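Local coordinates for hemolysin (Streptococcus suis, PDB 3HVN), which probably lyses host cells by binding cholesterol-containing membranes, changing shape and inserting as an oligomeric pore, at residues Leu130-Pro135 with Tyr232-Asp237; Ser142-Asn147 with Asn159-Lys164. The protein carries 1 engineered substitution. One frame throughout, in Å; residues are numbered along the deposited sequence.

Contact 1. Residues Leu130-Pro135 with Tyr232-Asp237; sequences LSLNLP and YTVSVD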
ATOM      1  N   LEU A 130       6.131 -28.802 -21.562  1.00142.97           N
ATOM      2  CA  LEU A 130       6.431 -27.716 -20.635  1.00137.26           C
ATOM      3  C   LEU A 130       7.644 -26.912 -21.092  1.00142.62           C
ATOM      4  O   LEU A 130       8.538 -27.438 -21.758  1.00153.23           O
ATOM      5  CB  LEU A 130       6.670 -28.263 -19.226  1.00129.92           C
ATOM      6  CG  LEU A 130       5.449 -28.474 -18.327  1.00122.20           C
ATOM      7  CD1 LEU A 130       4.329 -29.181 -19.072  1.00117.60           C
ATOM      8  CD2 LEU A 130       5.836 -29.242 -17.069  1.00104.90           C
ATOM      9  N   SER A 131       7.667 -25.635 -20.726  1.00138.02           N
ATOM     10  CA  SER A 131       8.770 -24.751 -21.080  1.00139.00           C
ATOM     11  C   SER A 131       9.240 -23.952 -19.868  1.00132.59           C
ATOM     12  O   SER A 131       8.458 -23.658 -18.963  1.00119.53           O
ATOM     13  CB  SER A 131       8.359 -23.803 -22.207  1.00138.18           C
ATOM     14  OG  SER A 131       7.251 -23.006 -21.824  1.00147.39           O
ATOM     15  N   LEU A 132      10.523 -23.602 -19.859  1.00131.67           N
ATOM     16  CA  LEU A 132      11.109 -22.863 -18.748  1.00120.98           C
ATOM     17  C   LEU A 132      11.466 -21.434 -19.146  1.00116.70           C
ATOM     18  O   LEU A 132      12.464 -21.198 -19.824  1.00108.50           O
ATOM     19  CB  LEU A 132      12.350 -23.585 -18.220  1.00117.71           C
ATOM     20  CG  LEU A 132      13.098 -22.894 -17.079  1.00119.78           C
ATOM     21  CD1 LEU A 132      12.143 -22.538 -15.951  1.00114.07           C
ATOM     22  CD2 LEU A 132      14.233 -23.769 -16.569  1.00121.91           C
ATOM     23  N   ASN A 133      10.639 -20.485 -18.717  1.00120.21           N
ATOM     24  CA  ASN A 133      10.874 -19.075 -18.998  1.00119.48           C
ATOM     25  C   ASN A 133      11.683 -18.402 -17.894  1.00120.84           C
ATOM     26  O   ASN A 133      11.430 -18.614 -16.709  1.00111.90           O
ATOM     27  CB  ASN A 133       9.545 -18.342 -19.191  1.00112.67           C
ATOM     28  CG  ASN A 133       9.721 -16.844 -19.350  1.00117.73           C
ATOM     29  OD1 ASN A 133      10.756 -16.373 -19.823  1.00110.68           O
ATOM     30  ND2 ASN A 133       8.704 -16.084 -18.957  1.00126.09           N
ATOM     31  N   LEU A 134      12.660 -17.593 -18.288  1.00124.30           N
ATOM     32  CA  LEU A 134      13.465 -16.845 -17.330  1.00124.03           C
ATOM     33  C   LEU A 134      13.284 -15.343 -17.541  1.00134.54           C
ATOM     34  O   LEU A 134      12.959 -14.905 -18.645  1.00147.23           O
ATOM     35  CB  LEU A 134      14.941 -17.239 -17.434  1.00126.08           C
ATOM     36  CG  LEU A 134      15.302 -18.630 -16.900  1.00130.41           C
ATOM     37  CD1 LEU A 134      14.875 -19.722 -17.871  1.00152.12           C
ATOM     38  CD2 LEU A 134      16.789 -18.731 -16.591  1.00103.07           C
ATOM     39  N   PRO A 135      13.494 -14.550 -16.478  1.00131.01           N
ATOM     40  CA  PRO A 135      13.274 -13.100 -16.483  1.00142.37           C
ATOM     41  C   PRO A 135      13.812 -12.416 -17.736  1.00162.66           C
ATOM     42  O   PRO A 135      13.028 -11.939 -18.556  1.00171.28           O
ATOM     43  CB  PRO A 135      14.049 -12.629 -15.239  1.00142.34           C
ATOM     44  CG  PRO A 135      14.902 -13.819 -14.834  1.00141.06           C
ATOM     45  CD  PRO A 135      14.048 -14.983 -15.188  1.00132.99           C
ATOM     46  N   TYR A 232      12.308 -17.889 -11.937  1.00120.09           N
ATOM     47  CA  TYR A 232      11.896 -18.474 -13.211  1.00110.18           C
ATOM     48  C   TYR A 232      10.387 -18.680 -13.294  1.00112.84           C
ATOM     49  O   TYR A 232       9.655 -18.357 -12.361  1.00125.10           O
ATOM     50  CB  TYR A 232      12.649 -19.779 -13.496  1.00115.31           C
ATOM     51  CG  TYR A 232      12.382 -20.901 -12.516  1.00128.84           C
ATOM     52  CD1 TYR A 232      11.367 -21.821 -12.743  1.00135.01           C
ATOM     53  CD2 TYR A 232      13.157 -21.050 -11.374  1.00139.04           C
ATOM     54  CE1 TYR A 232      11.127 -22.853 -11.857  1.00141.22           C
ATOM     55  CE2 TYR A 232      12.922 -22.079 -10.480  1.00144.94           C
ATOM     56  CZ  TYR A 232      11.906 -22.978 -10.727  1.00143.97           C
ATOM     57  OH  TYR A 232      11.667 -24.003  -9.840  1.00136.52           O
ATOM     58  N   THR A 233       9.930 -19.210 -14.424  1.00106.95           N
ATOM     59  CA  THR A 233       8.503 -19.385 -14.664  1.00107.96           C
ATOM     60  C   THR A 233       8.248 -20.554 -15.607  1.00116.58           C
ATOM     61  O   THR A 233       8.617 -20.510 -16.780  1.00134.17           O
ATOM     62  CB  THR A 233       7.878 -18.115 -15.274  1.00 98.60           C
ATOM     63  OG1 THR A 233       8.265 -16.969 -14.506  1.00 91.53           O
ATOM     64  CG2 THR A 233       6.361 -18.223 -15.294  1.00101.87           C
ATOM     65  N   VAL A 234       7.614 -21.600 -15.089  1.00112.50           N
ATOM     66  CA  VAL A 234       7.288 -22.766 -15.900  1.00117.20           C
ATOM     67  C   VAL A 234       5.971 -22.559 -16.640  1.00121.27           C
ATOM     68  O   VAL A 234       4.946 -22.241 -16.031  1.00116.94           O
ATOM     69  CB  VAL A 234       7.195 -24.044 -15.049  1.00119.97           C
ATOM     70  CG1 VAL A 234       6.910 -25.246 -15.935  1.00121.90           C
ATOM     71  CG2 VAL A 234       8.480 -24.250 -14.261  1.00113.65           C
ATOM     72  N   SER A 235       6.010 -22.740 -17.956  1.00123.93           N
ATOM     73  CA  SER A 235       4.830 -22.569 -18.793  1.00113.77           C
ATOM     74  C   SER A 235       4.390 -23.900 -19.391  1.00126.83           C
ATOM     75  O   SER A 235       5.217 -24.762 -19.688  1.00140.61           O
ATOM     76  CB  SER A 235       5.109 -21.561 -19.910  1.00102.73           C
ATOM     77  OG  SER A 235       5.572 -20.330 -19.384  1.00103.82           O
ATOM     78  N   VAL A 236       3.083 -24.062 -19.564  1.00122.91           N
ATOM     79  CA  VAL A 236       2.534 -25.279 -20.147  1.00126.47           C
ATOM     80  C   VAL A 236       1.960 -24.997 -21.530  1.00130.84           C
ATOM     81  O   VAL A 236       1.166 -24.072 -21.701  1.00128.90           O
ATOM     82  CB  VAL A 236       1.429 -25.879 -19.259  1.00122.39           C
ATOM     83  CG1 VAL A 236       0.857 -27.135 -19.896  1.00121.97           C
ATOM     84  CG2 VAL A 236       1.971 -26.176 -17.871  1.00130.79           C
ATOM     85  N   ASP A 237       2.368 -25.791 -22.516  1.00139.76           N
ATOM     86  CA  ASP A 237       1.865 -25.622 -23.876  1.00136.21           C
ATOM     87  C   ASP A 237       0.342 -25.685 -23.907  1.00136.01           C
ATOM     88  O   ASP A 237      -0.252 -26.693 -23.523  1.00139.03           O
ATOM     89  CB  ASP A 237       2.454 -26.681 -24.809  1.00139.31           C
ATOM     90  CG  ASP A 237       3.897 -26.398 -25.176  1.00150.11           C
ATOM     91  OD1 ASP A 237       4.549 -25.604 -24.465  1.00158.59           O
ATOM     92  OD2 ASP A 237       4.378 -26.967 -26.177  1.00156.71           O
TER
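Two neighbouring strands of the large antiparallel sheet of this cholesterol-dependent cytolysin meet where Leu-130 to Asn-133 run beside Tyr-232 to Val-236, their short axes 4.6 Å apart. Two hydrogen-bonded pairs carry the backbone. In the first, Ser-131 N gives to Ser-235 O and Ser-235 N returns to Ser-131 O, at 2.8 Å each. Asn-133 and Thr-233 form the second pair; the return bond, from Thr-233 N to Asn-133 O, is bent to 135° at the hydrogen. Placed between its backbone N and carbonyl carbon (chi1 60°), the hydroxyl of Ser-131 leans to the partner strand, which brings OG to 3.2 Å from Ser-235 CB and allows a weak bond to Ser-235 O, a carbonyl already held by Ser-131 N. Ser-131, Asn-133, Thr-233 and Ser-235 thus make one face of the sheet polar.

The other face is apolar. Leu-130 and Val-236 lie side by side and point the same way, with Leu-130 CD1 4.0 Å from Val-236 CG2. Further along, the CD1 methyl of Leu-132 reaches obliquely to the ring of Tyr-232, 3.4 Å from its CD1, while Val-234 CG2 sits at the ring edge, in its plane. Helix 151-166 covers this side, Val-154 touching Leu-130 and Trp-165 touching Leu-132, and the Tyr-232 ring also meets that of Tyr-274 on strand 266-274. Alternation of serine, asparagine and threonine with leucine and valine is the pattern of an amphipathic antiparallel sheet packed on one face by a helix.

Contact 2. Residues Ser142-Asn147 with Asn159-Lys164; sequences SHTVVN and NNLLSK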
ATOM      1  N   SER A 142      13.731 -23.019 -22.575  1.00172.06           N
ATOM      2  CA  SER A 142      13.985 -24.443 -22.760  1.00169.63           C
ATOM      3  C   SER A 142      12.682 -25.234 -22.748  1.00166.81           C
ATOM      4  O   SER A 142      11.825 -25.019 -21.892  1.00164.56           O
ATOM      5  CB  SER A 142      14.929 -24.965 -21.674  1.00176.99           C
ATOM      6  OG  SER A 142      15.233 -26.335 -21.878  1.00184.47           O
ATOM      7  N   HIS A 143      12.535 -26.149 -23.702  1.00176.25           N
ATOM      8  CA  HIS A 143      11.313 -26.936 -23.824  1.00187.78           C
ATOM      9  C   HIS A 143      11.548 -28.401 -23.468  1.00191.08           C
ATOM     10  O   HIS A 143      12.633 -28.938 -23.695  1.00185.92           O
ATOM     11  CB  HIS A 143      10.752 -26.836 -25.243  1.00193.83           C
ATOM     12  CG  HIS A 143      10.669 -25.435 -25.764  1.00202.27           C
ATOM     13  ND1 HIS A 143       9.618 -24.592 -25.470  1.00205.53           N
ATOM     14  CD2 HIS A 143      11.503 -24.730 -26.563  1.00207.59           C
ATOM     15  CE1 HIS A 143       9.810 -23.428 -26.064  1.00206.20           C
ATOM     16  NE2 HIS A 143      10.947 -23.485 -26.734  1.00208.07           N
ATOM     17  N   THR A 144      10.524 -29.041 -22.911  1.00199.13           N
ATOM     18  CA  THR A 144      10.596 -30.461 -22.578  1.00204.85           C
ATOM     19  C   THR A 144       9.227 -31.131 -22.647  1.00200.90           C
ATOM     20  O   THR A 144       8.206 -30.521 -22.329  1.00197.00           O
ATOM     21  CB  THR A 144      11.202 -30.694 -21.181  1.00214.70           C
ATOM     22  OG1 THR A 144      10.821 -29.623 -20.308  1.00225.61           O
ATOM     23  CG2 THR A 144      12.719 -30.760 -21.261  1.00217.66           C
ATOM     24  N   VAL A 145       9.219 -32.393 -23.066  1.00200.55           N
ATOM     25  CA  VAL A 145       7.987 -33.164 -23.163  1.00195.23           C
ATOM     26  C   VAL A 145       7.688 -33.855 -21.837  1.00186.01           C
ATOM     27  O   VAL A 145       8.601 -34.268 -21.122  1.00181.82           O
ATOM     28  CB  VAL A 145       8.072 -34.221 -24.280  1.00200.90           C
ATOM     29  CG1 VAL A 145       6.722 -34.893 -24.481  1.00203.14           C
ATOM     30  CG2 VAL A 145       8.551 -33.583 -25.574  1.00197.59           C
ATOM     31  N   VAL A 146       6.405 -33.978 -21.512  1.00183.71           N
ATOM     32  CA  VAL A 146       5.989 -34.592 -20.257  1.00180.86           C
ATOM     33  C   VAL A 146       4.935 -35.674 -20.472  1.00180.19           C
ATOM     34  O   VAL A 146       3.827 -35.398 -20.941  1.00179.42           O
ATOM     35  CB  VAL A 146       5.444 -33.543 -19.268  1.00175.88           C
ATOM     36  CG1 VAL A 146       4.791 -34.225 -18.076  1.00172.87           C
ATOM     37  CG2 VAL A 146       6.558 -32.611 -18.816  1.00173.21           C
ATOM     38  N   ASN A 147       5.295 -36.907 -20.125  1.00184.31           N
ATOM     39  CA  ASN A 147       4.388 -38.043 -20.230  1.00190.37           C
ATOM     40  C   ASN A 147       3.660 -38.295 -18.916  1.00180.48           C
ATOM     41  O   ASN A 147       4.192 -38.011 -17.843  1.00171.11           O
ATOM     42  CB  ASN A 147       5.153 -39.300 -20.651  1.00205.75           C
ATOM     43  CG  ASN A 147       6.232 -39.688 -19.655  1.00219.81           C
ATOM     44  OD1 ASN A 147       6.585 -38.912 -18.768  1.00211.66           O
ATOM     45  ND2 ASN A 147       6.763 -40.897 -19.802  1.00230.31           N
ATOM     46  N   ASN A 159      13.312 -30.525 -13.286  1.00147.09           N
ATOM     47  CA  ASN A 159      14.622 -30.937 -12.797  1.00172.26           C
ATOM     48  C   ASN A 159      15.661 -31.005 -13.910  1.00173.93           C
ATOM     49  O   ASN A 159      16.752 -30.452 -13.778  1.00176.97           O
ATOM     50  CB  ASN A 159      14.539 -32.280 -12.069  1.00190.44           C
ATOM     51  CG  ASN A 159      14.039 -32.143 -10.645  1.00190.01           C
ATOM     52  OD1 ASN A 159      13.673 -31.053 -10.205  1.00184.51           O
ATOM     53  ND2 ASN A 159      14.022 -33.252  -9.914  1.00191.75           N
ATOM     54  N   ASN A 160      15.325 -31.683 -15.002  1.00175.19           N
ATOM     55  CA  ASN A 160      16.241 -31.764 -16.135  1.00186.79           C
ATOM     56  C   ASN A 160      16.445 -30.395 -16.774  1.00191.71           C
ATOM     57  O   ASN A 160      17.525 -30.089 -17.284  1.00198.97           O
ATOM     58  CB  ASN A 160      15.778 -32.803 -17.164  1.00191.24           C
ATOM     59  CG  ASN A 160      14.478 -32.423 -17.847  1.00195.16           C
ATOM     60  OD1 ASN A 160      14.340 -31.325 -18.386  1.00202.36           O
ATOM     61  ND2 ASN A 160      13.521 -33.344 -17.847  1.00191.71           N
ATOM     62  N   LEU A 161      15.405 -29.566 -16.730  1.00187.45           N
ATOM     63  CA  LEU A 161      15.513 -28.196 -17.212  1.00175.83           C
ATOM     64  C   LEU A 161      16.510 -27.412 -16.364  1.00179.59           C
ATOM     65  O   LEU A 161      17.598 -27.058 -16.828  1.00184.25           O
ATOM     66  CB  LEU A 161      14.147 -27.507 -17.189  1.00165.65           C
ATOM     67  CG  LEU A 161      13.108 -28.026 -18.182  1.00167.27           C
ATOM     68  CD1 LEU A 161      11.769 -27.338 -17.970  1.00170.11           C
ATOM     69  CD2 LEU A 161      13.594 -27.832 -19.609  1.00172.86           C
ATOM     70  N   LEU A 162      16.134 -27.155 -15.114  1.00181.28           N
ATOM     71  CA  LEU A 162      16.984 -26.418 -14.185  1.00187.67           C
ATOM     72  C   LEU A 162      18.393 -26.997 -14.126  1.00200.96           C
ATOM     73  O   LEU A 162      19.367 -26.263 -13.967  1.00205.20           O
ATOM     74  CB  LEU A 162      16.365 -26.407 -12.787  1.00182.43           C
ATOM     75  CG  LEU A 162      15.064 -25.619 -12.617  1.00174.64           C
ATOM     76  CD1 LEU A 162      14.494 -25.820 -11.222  1.00176.32           C
ATOM     77  CD2 LEU A 162      15.293 -24.142 -12.900  1.00167.70           C
ATOM     78  N   SER A 163      18.496 -28.316 -14.251  1.00208.03           N
ATOM     79  CA  SER A 163      19.792 -28.983 -14.235  1.00216.81           C
ATOM     80  C   SER A 163      20.566 -28.664 -15.507  1.00212.09           C
ATOM     81  O   SER A 163      21.765 -28.387 -15.461  1.00217.90           O
ATOM     82  CB  SER A 163      19.623 -30.497 -14.083  1.00228.42           C
ATOM     83  OG  SER A 163      19.087 -31.072 -15.260  1.00230.53           O
ATOM     84  N   LYS A 164      19.876 -28.703 -16.643  1.00204.93           N
ATOM     85  CA  LYS A 164      20.494 -28.348 -17.914  1.00204.75           C
ATOM     86  C   LYS A 164      20.898 -26.878 -17.916  1.00201.40           C
ATOM     87  O   LYS A 164      21.815 -26.477 -18.634  1.00200.39           O
ATOM     88  CB  LYS A 164      19.548 -28.640 -19.081  1.00201.21           C
ATOM     89  CG  LYS A 164      20.156 -28.362 -20.447  1.00202.65           C
ATOM     90  CD  LYS A 164      19.179 -28.673 -21.569  1.00211.11           C
ATOM     91  CE  LYS A 164      19.800 -28.394 -22.928  1.00221.52           C
ATOM     92  NZ  LYS A 164      18.859 -28.689 -24.044  1.00226.99           N
TER
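Ser-142 is the first residue to touch the helix that follows in the chain, with its hydroxyl turned to it. With OG anti to the backbone N (chi1 -177°), the oxygen is carried to Leu-161 CD2, 3.2 Å away, and Ser-142 CB stands behind it at 3.8 Å from the same methyl. Ser-142 also touches Trp-165, one turn further along helix 151-166. The next residue, His-143, whose CB is directed away from the helix, lies against Ser-131 of the adjoining strand; its part here is a distant approach of the backbone oxygen to Leu-161 CD2.

Thr-144 turns back toward the helix and meets two residues. Its side chain and that of Leu-161 slide past each other in opposite directions, so that Thr-144 OG1 lies 3.4 Å from both Leu-161 CD1 and Leu-161 CD2, above the plane of the branch, with Leu-161 CG hardly farther away. The methyl, Thr-144 CG2, faces Asn-160, whose side chain comes from the opposite direction and brings OD1 to 3.3 Å from that carbon. Asn-160 manages this with CG held between its backbone N and carbonyl carbon (chi1 66°). Beyond Thr-144 the strand diverges from Asn-159 to Lys-164, while Val-146 packs on Thr-153, nearer the beginning of the same helix.

No hydrogen bond joins the two segments. Thr-144 OG1 instead makes a weak hydrogen bond to Leu-130 O of the neighbouring strand. Between Ser-142 to Asn-147 and Asn-159 to Lys-164 the contact is therefore van der Waals in kind: the Thr-144 hydroxyl has its polar partner within the sheet, and toward the helix it serves as a surface for the buried Leu-161.

How the contacts relate
Strand 128-133 stands between the two contacts: contact 1 pairs it with strand 221-236, and contact 2 joins strand 142-146, its neighbour on the other edge, to helix 151-166. Backbone bonds from Leu-132 N to Ser-142 O and from Thr-144 N to Leu-130 O probably stitch the two together, and the same helix reaches contact 1 where Leu-162 meets Tyr-232 OH. Contact 1 is mostly buried and rests on regular sheet hydrogen bonds backed by apolar side chains. Contact 2 lies nearer the surface, covers much less area, and depends almost wholly on side chains, with no hydrogen bond across it and polar atoms set against methyl groups.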